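Local structure of entry-fusion complex associated protein OPG083 (Vaccinia virus, 6CJ6) at residues E6-F14 against I154-V163; R60-I71 against L93-E104. The protein takes part, as a component of the poxvirus entry-fusion complex, in bringing the virion core into the host cytoplasm through lipid mixing and pore formation. All blocks are in the same frame, centred on the assembly; numbering follows the deposited sequence.

Contact 1 (E6-F14 against I154-V163). With PDO (1,3-propandiol), chain Z; EDO (1,2-ethanediol), chain N; EOH (ethanol), chain B.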
loop_
_atom_site.group_PDB
_atom_site.type_symbol
_atom_site.label_atom_id
_atom_site.label_comp_id
_atom_site.label_asym_id
_atom_site.label_seq_id
_atom_site.Cartn_x
_atom_site.Cartn_y
_atom_site.Cartn_z
ATOM N N GLU A 6 7.851 -11.620 13.759
ATOM C CA GLU A 6 6.992 -10.974 12.777
ATOM C C GLU A 6 5.968 -11.957 12.222
ATOM O O GLU A 6 6.310 -13.079 11.838
ATOM C CB GLU A 6 7.834 -10.389 11.645
ATOM C CG GLU A 6 7.028 -9.618 10.612
ATOM C CD GLU A 6 7.909 -8.845 9.655
ATOM O OE1 GLU A 6 9.076 -8.577 10.011
ATOM O OE2 GLU A 6 7.440 -8.509 8.546
ATOM N N PHE A 7 4.708 -11.528 12.188
ATOM C CA PHE A 7 3.614 -12.281 11.577
ATOM C C PHE A 7 3.457 -11.731 10.161
ATOM O O PHE A 7 2.721 -10.774 9.923
ATOM C CB PHE A 7 2.347 -12.114 12.410
ATOM C CG PHE A 7 1.185 -12.936 11.931
ATOM C CD1 PHE A 7 1.142 -14.301 12.162
ATOM C CD2 PHE A 7 0.122 -12.339 11.271
ATOM C CE1 PHE A 7 0.068 -15.060 11.729
ATOM C CE2 PHE A 7 -0.954 -13.091 10.836
ATOM C CZ PHE A 7 -0.981 -14.453 11.064
ATOM N N LYS A 8 4.165 -12.343 9.214
ATOM C CA LYS A 8 4.287 -11.784 7.872
ATOM C C LYS A 8 3.071 -12.098 7.012
ATOM O O LYS A 8 2.475 -13.174 7.111
ATOM C CB LYS A 8 5.546 -12.309 7.186
ATOM C CG LYS A 8 6.795 -11.529 7.535
ATOM C CD LYS A 8 8.026 -12.139 6.904
ATOM C CE LYS A 8 9.260 -11.366 7.308
ATOM N NZ LYS A 8 10.495 -12.071 6.895
ATOM N N THR A 9 2.712 -11.141 6.159
ATOM C CA THR A 9 1.630 -11.273 5.196
ATOM C C THR A 9 2.152 -10.880 3.820
ATOM O O THR A 9 3.325 -10.531 3.652
ATOM C CB THR A 9 0.439 -10.381 5.565
ATOM O OG1 THR A 9 0.776 -9.012 5.306
ATOM C CG2 THR A 9 0.070 -10.545 7.034
ATOM N N LEU A 10 1.261 -10.923 2.825
ATOM C CA LEU A 10 1.650 -10.541 1.472
ATOM C C LEU A 10 1.979 -9.058 1.365
ATOM O O LEU A 10 2.809 -8.673 0.534
ATOM C CB LEU A 10 0.556 -10.910 0.471
ATOM C CG LEU A 10 0.691 -12.280 -0.188
ATOM C CD1 LEU A 10 -0.351 -12.445 -1.281
ATOM C CD2 LEU A 10 2.091 -12.447 -0.748
ATOM N N TYR A 11 1.344 -8.211 2.181
ATOM C CA TYR A 11 1.653 -6.787 2.118
ATOM C C TYR A 11 3.114 -6.517 2.447
ATOM O O TYR A 11 3.704 -5.571 1.912
ATOM C CB TYR A 11 0.724 -5.979 3.026
ATOM C CG TYR A 11 1.049 -4.500 3.028
ATOM C CD1 TYR A 11 0.730 -3.698 1.940
ATOM C CD2 TYR A 11 1.694 -3.910 4.108
ATOM C CE1 TYR A 11 1.038 -2.350 1.930
ATOM C CE2 TYR A 11 1.999 -2.562 4.112
ATOM C CZ TYR A 11 1.666 -1.787 3.022
ATOM O OH TYR A 11 1.970 -0.446 3.020
ATOM N N ASN A 12 3.714 -7.334 3.318
ATOM C CA ASN A 12 5.142 -7.207 3.594
ATOM C C ASN A 12 5.960 -7.357 2.318
ATOM O O ASN A 12 6.862 -6.558 2.046
ATOM C CB ASN A 12 5.568 -8.247 4.628
ATOM C CG ASN A 12 4.941 -8.008 5.984
ATOM O OD1 ASN A 12 3.935 -8.629 6.335
ATOM N ND2 ASN A 12 5.532 -7.102 6.756
ATOM N N LEU A 13 5.656 -8.382 1.519
ATOM C CA LEU A 13 6.370 -8.563 0.260
ATOM C C LEU A 13 6.109 -7.403 -0.691
ATOM O O LEU A 13 7.024 -6.944 -1.387
ATOM C CB LEU A 13 5.974 -9.892 -0.383
ATOM C CG LEU A 13 6.167 -11.130 0.493
ATOM C CD1 LEU A 13 5.880 -12.400 -0.292
ATOM C CD2 LEU A 13 7.572 -11.159 1.079
ATOM N N PHE A 14 4.870 -6.908 -0.731
ATOM C CA PHE A 14 4.539 -5.806 -1.628
ATOM C C PHE A 14 5.288 -4.539 -1.243
ATOM O O PHE A 14 5.927 -3.898 -2.087
ATOM C CB PHE A 14 3.028 -5.559 -1.627
ATOM C CG PHE A 14 2.627 -4.226 -2.204
ATOM C CD1 PHE A 14 2.489 -4.059 -3.573
ATOM C CD2 PHE A 14 2.388 -3.140 -1.375
ATOM C CE1 PHE A 14 2.123 -2.833 -4.104
ATOM C CE2 PHE A 14 2.026 -1.914 -1.899
ATOM C CZ PHE A 14 1.892 -1.760 -3.268
ATOM N N ILE A 154 -4.707 -1.375 -1.083
ATOM C CA ILE A 154 -3.810 -2.524 -1.146
ATOM C C ILE A 154 -3.519 -3.075 0.250
ATOM O O ILE A 154 -3.455 -4.296 0.442
ATOM C CB ILE A 154 -2.533 -2.157 -1.923
ATOM C CG1 ILE A 154 -2.867 -1.936 -3.402
ATOM C CG2 ILE A 154 -1.463 -3.225 -1.755
ATOM C CD1 ILE A 154 -1.677 -1.579 -4.250
ATOM N N VAL A 155 -3.335 -2.195 1.242
ATOM C CA VAL A 155 -3.140 -2.662 2.617
ATOM C C VAL A 155 -4.313 -3.530 3.052
ATOM O O VAL A 155 -4.144 -4.690 3.438
ATOM C CB VAL A 155 -2.942 -1.480 3.584
ATOM C CG1 VAL A 155 -3.064 -1.963 5.025
ATOM C CG2 VAL A 155 -1.598 -0.818 3.375
ATOM N N LYS A 156 -5.524 -2.980 2.971
ATOM C CA LYS A 156 -6.705 -3.649 3.500
ATOM C C LYS A 156 -7.015 -4.968 2.803
ATOM O O LYS A 156 -7.890 -5.704 3.271
ATOM C CB LYS A 156 -7.902 -2.697 3.446
ATOM C CG LYS A 156 -7.638 -1.360 4.128
ATOM C CD LYS A 156 -8.876 -0.484 4.156
ATOM C CE LYS A 156 -9.864 -0.985 5.185
ATOM N NZ LYS A 156 -11.149 -0.235 5.133
ATOM N N SER A 157 -6.322 -5.293 1.710
ATOM C CA SER A 157 -6.513 -6.558 1.012
ATOM C C SER A 157 -5.342 -7.511 1.222
ATOM O O SER A 157 -5.537 -8.636 1.689
ATOM C CB SER A 157 -6.760 -6.313 -0.482
ATOM O OG SER A 157 -7.023 -7.532 -1.155
ATOM N N LEU A 158 -4.119 -7.086 0.893
ATOM C CA LEU A 158 -2.959 -7.955 1.057
ATOM C C LEU A 158 -2.656 -8.261 2.519
ATOM O O LEU A 158 -1.963 -9.244 2.802
ATOM C CB LEU A 158 -1.723 -7.334 0.400
ATOM C CG LEU A 158 -1.709 -7.116 -1.114
ATOM C CD1 LEU A 158 -0.339 -6.644 -1.549
ATOM C CD2 LEU A 158 -2.079 -8.378 -1.855
ATOM N N ASN A 159 -3.152 -7.442 3.450
ATOM C CA ASN A 159 -2.891 -7.666 4.867
ATOM C C ASN A 159 -3.604 -8.897 5.400
ATOM O O ASN A 159 -3.198 -9.434 6.437
ATOM C CB ASN A 159 -3.358 -6.462 5.676
ATOM C CG ASN A 159 -2.548 -6.258 6.920
ATOM O OD1 ASN A 159 -1.392 -6.677 6.989
ATOM N ND2 ASN A 159 -3.142 -5.609 7.915
ATOM N N LYS A 160 -4.662 -9.340 4.731
ATOM C CA LYS A 160 -5.449 -10.475 5.177
ATOM C C LYS A 160 -4.890 -11.812 4.707
ATOM O O LYS A 160 -5.421 -12.854 5.097
ATOM C CB LYS A 160 -6.896 -10.329 4.693
ATOM C CG LYS A 160 -7.602 -9.067 5.170
ATOM C CD LYS A 160 -8.924 -8.886 4.435
ATOM C CE LYS A 160 -9.715 -7.707 4.974
ATOM N NZ LYS A 160 -10.925 -7.431 4.145
ATOM N N ILE A 161 -3.834 -11.814 3.896
ATOM C CA ILE A 161 -3.314 -13.030 3.278
ATOM C C ILE A 161 -2.003 -13.395 3.958
ATOM O O ILE A 161 -1.017 -12.655 3.862
ATOM C CB ILE A 161 -3.131 -12.861 1.764
ATOM C CG1 ILE A 161 -4.437 -12.380 1.131
ATOM C CG2 ILE A 161 -2.687 -14.170 1.135
ATOM C CD1 ILE A 161 -4.331 -12.139 -0.356
ATOM N N TYR A 162 -1.988 -14.547 4.620
ATOM C CA TYR A 162 -0.899 -14.935 5.505
ATOM C C TYR A 162 0.181 -15.694 4.743
ATOM O O TYR A 162 -0.114 -16.546 3.899
ATOM C CB TYR A 162 -1.454 -15.797 6.644
ATOM C CG TYR A 162 -0.423 -16.446 7.539
ATOM C CD1 TYR A 162 0.625 -15.710 8.080
ATOM C CD2 TYR A 162 -0.520 -17.790 7.873
ATOM C CE1 TYR A 162 1.563 -16.305 8.907
ATOM C CE2 TYR A 162 0.409 -18.391 8.702
ATOM C CZ TYR A 162 1.448 -17.646 9.217
ATOM O OH TYR A 162 2.374 -18.244 10.041
ATOM N N VAL A 163 1.431 -15.369 5.042
ATOM C CA VAL A 163 2.605 -16.002 4.450
ATOM C C VAL A 163 3.254 -16.870 5.522
ATOM O O VAL A 163 3.695 -16.342 6.552
ATOM C CB VAL A 163 3.599 -14.959 3.911
ATOM C CG1 VAL A 163 4.853 -15.638 3.377
ATOM C CG2 VAL A 163 2.946 -14.117 2.830
HETATM C C1 PDO Z . -10.892 -7.499 -0.577
HETATM O O1 PDO Z . -9.915 -7.898 -1.545
HETATM C C2 PDO Z . -11.502 -6.165 -0.990
HETATM C C3 PDO Z . -12.961 -6.076 -0.560
HETATM O O3 PDO Z . -13.679 -5.242 -1.477
HETATM C C1 EDO N . -12.388 -3.247 7.093
HETATM O O1 EDO N . -12.172 -2.995 5.700
HETATM C C2 EDO N . -12.611 -1.926 7.820
HETATM O O2 EDO N . -12.157 -2.043 9.173
HETATM C C1 EOH B . -12.390 -4.368 2.352
HETATM C C2 EOH B . -12.954 -3.090 2.732
HETATM O O EOH B . -10.979 -4.398 2.482
#
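Two backbone hydrogen bonds join the segments on either side of T9. L10 N donates to I161 O (3.0 Å). V163 N donates to K8 O at 3.2 Å. T9 and Y162 thus form a single beta bridge.

The rings of F7 and Y162 lie almost parallel, at 8°, but are slid apart, with F7 CE1 3.4 Å from Y162 CE1. V155 CG2 sits over one face of the Y11 ring, 3.4 Å from Y11 CE1. With CG anti to the backbone N (chi1 164°), the F14 ring lies beneath I154 CG2, a CH-pi contact 3.9 Å from the centroid.

The aliphatic contacts centre on L158 and L10. L158 presses its CD1 on F14 CB (3.5 Å) and its CB on Y11 CB. L10 spreads its two methyls, CD1 to I161 CG2 and CD2 to V163 CG2.

Beyond the segments, Y11 OH bonds to Q138 O in strand 133-141. N159 OD1 is buried here without a polar partner. T9 N also bonds to N12 OD1 (2.8 Å), and T9 OG1 accepts weakly from Y11 N. T9 thus caps helix 10-24 in a capping box with N12, at the residue whose backbone is bridged to Y162 after helix 145-158.

Contact 2 (R60-I71 against L93-E104). With PDO (1,3-propandiol), chain C; MOH (methanol), chain D; EOH (ethanol), chain E; EOH (ethanol), chain F.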
loop_
_atom_site.group_PDB
_atom_site.type_symbol
_atom_site.label_atom_id
_atom_site.label_comp_id
_atom_site.label_asym_id
_atom_site.label_seq_id
_atom_site.Cartn_x
_atom_site.Cartn_y
_atom_site.Cartn_z
ATOM N N ARG A 60 0.804 9.428 -10.732
ATOM C CA ARG A 60 0.903 8.436 -11.800
ATOM C C ARG A 60 2.153 7.580 -11.644
ATOM O O ARG A 60 2.113 6.364 -11.872
ATOM C CB ARG A 60 0.895 9.118 -13.170
ATOM C CG ARG A 60 -0.483 9.506 -13.690
ATOM C CD ARG A 60 -1.279 8.299 -14.184
ATOM N NE ARG A 60 -0.500 7.425 -15.053
ATOM C CZ ARG A 60 -0.340 6.120 -14.856
ATOM N NH1 ARG A 60 -0.919 5.526 -13.824
ATOM N NH2 ARG A 60 0.389 5.404 -15.702
ATOM N N LEU A 61 3.276 8.196 -11.266
ATOM C CA LEU A 61 4.491 7.424 -11.018
ATOM C C LEU A 61 4.323 6.519 -9.807
ATOM O O LEU A 61 4.817 5.385 -9.798
ATOM C CB LEU A 61 5.679 8.365 -10.827
ATOM C CG LEU A 61 6.994 7.762 -10.329
ATOM C CD1 LEU A 61 7.495 6.683 -11.279
ATOM C CD2 LEU A 61 8.039 8.854 -10.141
ATOM N N SER A 62 3.636 7.008 -8.774
ATOM C CA SER A 62 3.367 6.187 -7.601
ATOM C C SER A 62 2.568 4.950 -7.990
ATOM O O SER A 62 2.989 3.817 -7.739
ATOM C CB SER A 62 2.616 7.012 -6.553
ATOM O OG SER A 62 3.367 8.141 -6.148
ATOM N N PHE A 63 1.420 5.157 -8.639
ATOM C CA PHE A 63 0.569 4.038 -9.032
ATOM C C PHE A 63 1.273 3.082 -9.989
ATOM O O PHE A 63 0.987 1.882 -9.983
ATOM C CB PHE A 63 -0.733 4.556 -9.639
ATOM C CG PHE A 63 -1.807 4.825 -8.625
ATOM C CD1 PHE A 63 -2.539 3.780 -8.084
ATOM C CD2 PHE A 63 -2.090 6.118 -8.219
ATOM C CE1 PHE A 63 -3.531 4.021 -7.155
ATOM C CE2 PHE A 63 -3.080 6.364 -7.287
ATOM C CZ PHE A 63 -3.801 5.310 -6.754
ATOM N N THR A 64 2.193 3.585 -10.815
ATOM C CA THR A 64 2.901 2.707 -11.744
ATOM C C THR A 64 3.773 1.703 -10.999
ATOM O O THR A 64 3.651 0.489 -11.206
ATOM C CB THR A 64 3.720 3.529 -12.741
ATOM O OG1 THR A 64 2.835 4.308 -13.555
ATOM C CG2 THR A 64 4.533 2.615 -13.637
ATOM N N LEU A 65 4.659 2.186 -10.122
ATOM C CA LEU A 65 5.454 1.280 -9.299
ATOM C C LEU A 65 4.581 0.534 -8.296
ATOM O O LEU A 65 4.894 -0.602 -7.922
ATOM C CB LEU A 65 6.541 2.061 -8.562
ATOM C CG LEU A 65 7.524 2.868 -9.413
ATOM C CD1 LEU A 65 8.388 3.753 -8.529
ATOM C CD2 LEU A 65 8.387 1.946 -10.251
ATOM N N MET A 66 3.496 1.168 -7.849
ATOM C CA MET A 66 2.521 0.499 -6.997
ATOM C C MET A 66 1.921 -0.709 -7.703
ATOM O O MET A 66 1.705 -1.756 -7.085
ATOM C CB MET A 66 1.427 1.503 -6.642
ATOM C CG MET A 66 0.429 1.087 -5.605
ATOM S SD MET A 66 -0.089 2.554 -4.689
ATOM C CE MET A 66 1.002 2.405 -3.290
ATOM N N VAL A 67 1.654 -0.586 -9.004
ATOM C CA VAL A 67 1.055 -1.693 -9.742
ATOM C C VAL A 67 2.100 -2.743 -10.108
ATOM O O VAL A 67 1.826 -3.948 -10.054
ATOM C CB VAL A 67 0.275 -1.171 -10.963
ATOM C CG1 VAL A 67 -0.020 -2.298 -11.938
ATOM C CG2 VAL A 67 -1.020 -0.525 -10.508
ATOM N N GLU A 68 3.311 -2.310 -10.480
ATOM C CA GLU A 68 4.390 -3.260 -10.737
ATOM C C GLU A 68 4.584 -4.187 -9.546
ATOM O O GLU A 68 4.660 -5.412 -9.700
ATOM C CB GLU A 68 5.700 -2.524 -11.027
ATOM C CG GLU A 68 5.714 -1.649 -12.267
ATOM C CD GLU A 68 7.106 -1.114 -12.576
ATOM O OE1 GLU A 68 8.067 -1.912 -12.571
ATOM O OE2 GLU A 68 7.242 0.104 -12.816
ATOM N N SER A 69 4.656 -3.612 -8.342
ATOM C CA SER A 69 4.872 -4.416 -7.146
ATOM C C SER A 69 3.702 -5.360 -6.897
ATOM O O SER A 69 3.902 -6.517 -6.509
ATOM C CB SER A 69 5.098 -3.503 -5.937
ATOM O OG SER A 69 6.167 -2.596 -6.162
ATOM N N PHE A 70 2.473 -4.887 -7.119
ATOM C CA PHE A 70 1.302 -5.732 -6.908
ATOM C C PHE A 70 1.335 -6.951 -7.817
ATOM O O PHE A 70 1.144 -8.085 -7.363
ATOM C CB PHE A 70 0.024 -4.926 -7.136
ATOM C CG PHE A 70 -1.236 -5.740 -7.021
ATOM C CD1 PHE A 70 -1.764 -6.054 -5.779
ATOM C CD2 PHE A 70 -1.894 -6.189 -8.157
ATOM C CE1 PHE A 70 -2.923 -6.804 -5.671
ATOM C CE2 PHE A 70 -3.055 -6.939 -8.055
ATOM C CZ PHE A 70 -3.570 -7.247 -6.813
ATOM N N ILE A 71 1.565 -6.736 -9.113
ATOM C CA ILE A 71 1.661 -7.853 -10.048
ATOM C C ILE A 71 2.816 -8.767 -9.667
ATOM O O ILE A 71 2.678 -9.997 -9.650
ATOM C CB ILE A 71 1.789 -7.328 -11.489
ATOM C CG1 ILE A 71 0.487 -6.653 -11.926
ATOM C CG2 ILE A 71 2.177 -8.455 -12.434
ATOM C CD1 ILE A 71 0.653 -5.719 -13.100
ATOM N N LEU A 93 -4.638 -7.686 -14.480
ATOM C CA LEU A 93 -3.352 -8.367 -14.574
ATOM C C LEU A 93 -2.832 -8.472 -16.004
ATOM O O LEU A 93 -1.677 -8.868 -16.194
ATOM C CB LEU A 93 -3.444 -9.751 -13.929
ATOM C CG LEU A 93 -3.835 -9.751 -12.449
ATOM C CD1 LEU A 93 -4.056 -11.170 -11.948
ATOM C CD2 LEU A 93 -2.777 -9.044 -11.615
ATOM N N ASP A 94 -3.644 -8.127 -17.006
ATOM C CA ASP A 94 -3.193 -8.153 -18.393
ATOM C C ASP A 94 -2.669 -6.810 -18.879
ATOM O O ASP A 94 -1.741 -6.781 -19.697
ATOM C CB ASP A 94 -4.318 -8.628 -19.317
ATOM C CG ASP A 94 -4.600 -10.109 -19.177
ATOM O OD1 ASP A 94 -3.639 -10.882 -18.977
ATOM O OD2 ASP A 94 -5.783 -10.501 -19.267
ATOM N N ASP A 95 -3.239 -5.701 -18.408
ATOM C CA ASP A 95 -2.742 -4.391 -18.802
ATOM C C ASP A 95 -1.276 -4.247 -18.405
ATOM O O ASP A 95 -0.773 -4.937 -17.515
ATOM C CB ASP A 95 -3.547 -3.280 -18.127
ATOM C CG ASP A 95 -5.006 -3.270 -18.533
ATOM O OD1 ASP A 95 -5.332 -3.766 -19.633
ATOM O OD2 ASP A 95 -5.828 -2.749 -17.746
ATOM N N VAL A 96 -0.582 -3.342 -19.088
ATOM C CA VAL A 96 0.797 -3.032 -18.723
ATOM C C VAL A 96 0.773 -2.263 -17.408
ATOM O O VAL A 96 -0.169 -1.498 -17.155
ATOM C CB VAL A 96 1.524 -2.260 -19.835
ATOM C CG1 VAL A 96 1.506 -3.058 -21.131
ATOM C CG2 VAL A 96 0.906 -0.887 -20.025
ATOM N N PRO A 97 1.778 -2.435 -16.546
ATOM C CA PRO A 97 1.748 -1.775 -15.229
ATOM C C PRO A 97 1.626 -0.260 -15.285
ATOM O O PRO A 97 1.401 0.357 -14.237
ATOM C CB PRO A 97 3.074 -2.204 -14.588
ATOM C CG PRO A 97 3.435 -3.474 -15.284
ATOM C CD PRO A 97 2.943 -3.323 -16.694
ATOM N N SER A 98 1.765 0.357 -16.458
ATOM C CA SER A 98 1.605 1.798 -16.591
ATOM C C SER A 98 0.178 2.214 -16.924
ATOM O O SER A 98 -0.134 3.407 -16.853
ATOM C CB SER A 98 2.561 2.343 -17.657
ATOM O OG SER A 98 2.275 1.782 -18.926
ATOM N N ALA A 99 -0.692 1.271 -17.281
ATOM C CA ALA A 99 -2.068 1.608 -17.615
ATOM C C ALA A 99 -2.816 2.048 -16.364
ATOM O O ALA A 99 -2.727 1.398 -15.319
ATOM C CB ALA A 99 -2.766 0.394 -18.223
ATOM N N VAL A 100 -3.563 3.146 -16.476
ATOM C CA VAL A 100 -4.364 3.654 -15.368
ATOM C C VAL A 100 -5.411 2.620 -14.971
ATOM O O VAL A 100 -6.406 2.421 -15.677
ATOM C CB VAL A 100 -5.007 5.009 -15.717
ATOM C CG1 VAL A 100 -5.698 5.602 -14.492
ATOM C CG2 VAL A 100 -3.956 5.963 -16.263
ATOM N N SER A 101 -5.189 1.950 -13.842
ATOM C CA SER A 101 -6.108 0.923 -13.385
ATOM C C SER A 101 -7.419 1.549 -12.911
ATOM O O SER A 101 -7.540 2.764 -12.738
ATOM C CB SER A 101 -5.480 0.123 -12.243
ATOM O OG SER A 101 -5.155 0.971 -11.151
ATOM N N LYS A 102 -8.421 0.691 -12.714
ATOM C CA LYS A 102 -9.650 1.132 -12.067
ATOM C C LYS A 102 -9.387 1.605 -10.643
ATOM O O LYS A 102 -10.035 2.546 -10.170
ATOM C CB LYS A 102 -10.674 -0.002 -12.088
ATOM C CG LYS A 102 -11.829 0.148 -11.115
ATOM C CD LYS A 102 -12.802 -1.007 -11.281
ATOM C CE LYS A 102 -13.636 -1.227 -10.036
ATOM N NZ LYS A 102 -14.437 -2.475 -10.165
ATOM N N LEU A 103 -8.438 0.970 -9.951
ATOM C CA LEU A 103 -8.057 1.427 -8.618
ATOM C C LEU A 103 -7.672 2.899 -8.635
ATOM O O LEU A 103 -8.199 3.702 -7.858
ATOM C CB LEU A 103 -6.899 0.577 -8.090
ATOM C CG LEU A 103 -6.201 1.120 -6.834
ATOM C CD1 LEU A 103 -7.142 1.105 -5.641
ATOM C CD2 LEU A 103 -4.930 0.344 -6.529
ATOM N N GLU A 104 -6.767 3.275 -9.543
ATOM C CA GLU A 104 -6.281 4.649 -9.590
ATOM C C GLU A 104 -7.393 5.626 -9.951
ATOM O O GLU A 104 -7.485 6.716 -9.374
ATOM C CB GLU A 104 -5.120 4.753 -10.578
ATOM C CG GLU A 104 -4.619 6.166 -10.803
ATOM C CD GLU A 104 -3.310 6.198 -11.560
ATOM O OE1 GLU A 104 -2.886 5.134 -12.059
ATOM O OE2 GLU A 104 -2.704 7.284 -11.648
HETATM C C1 PDO C . -8.270 -6.599 -20.401
HETATM O O1 PDO C . -7.167 -7.239 -19.752
HETATM C C2 PDO C . -9.342 -7.633 -20.721
HETATM C C3 PDO C . -10.738 -7.045 -20.549
HETATM O O3 PDO C . -11.702 -8.103 -20.523
HETATM C C MOH D . -1.616 2.215 -12.586
HETATM O O MOH D . -2.915 2.581 -12.169
HETATM C C1 EOH E . -4.368 4.278 -20.201
HETATM C C2 EOH E . -5.221 5.519 -20.340
HETATM O O EOH E . -4.526 3.737 -18.884
HETATM C C1 EOH F . -1.642 -0.786 -22.468
HETATM C C2 EOH F . -0.450 -1.077 -23.353
HETATM O O EOH F . -1.977 -1.960 -21.718
#
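E104 OE1 is gripped by two groups. R60 NH1 lies 2.7 Å from E104 OE1 in a salt bridge, but the hydrogen bond is weak, bent to 120°. The oxygen of a bound methanol donates to E104 OE1 (2.6 Å). R60 NH1 also points almost straight at E104 OE2, but that bond is long and weak (3.3 Å). The arginine chain bends at chi2 and chi3, which brings its guanidinium back to the carboxylate. V100 CG2 lies over one guanidinium face.

The carboxylate of E104 also stacks on the F63 ring, with the planes 14° apart. E104 CB stands over the ring centre, 3.7 Å from the centroid, in a CH-pi contact. L103 meets the same ring at its edge, with L103 CG 4.0 Å from F63 CE1.

S101 is the N-cap of helix 102-113. Its OG accepts from E104 N, and its OG and backbone N both donate to the methanol oxygen. The alcohol, probably from the crystallisation liquor, therefore links the cap to the buried glutamate.

Further along helix 59-74, P97 leans on three side chains. P97 CB is 3.6 Å from E68 CG, and V67 CG1 and I71 CD1 touch the same proline. P97 is the second residue of a type I turn from V96 to A99. L93 CD2 lies 4.1 Å from both I71 CG1 and F70 CE2. Helix 79-89 also packs on F70 and L93.

In the fold
The centres of contacts 1 and 2 lie about 18 Å apart. Both segments of contact 2 lie between those of contact 1 along the chain. Contact 1 brings the start of helix 10-24 to the end of helix 145-158. Contact 2 sets helix 59-74 against the loop before helix 102-113 and that helix's first turn. The two meet where F14 and I154 reach helix 59-74: F14 CE1 is 3.2 Å from M66 O, and I154 CD1 is 3.7 Å from M66 CG. Helix 79-89 touches side chains of both contacts. Contact 1 brings the two ends of the chain together, and helix 59-74 joins it to contact 2, within a region predicted to lie on the virion surface.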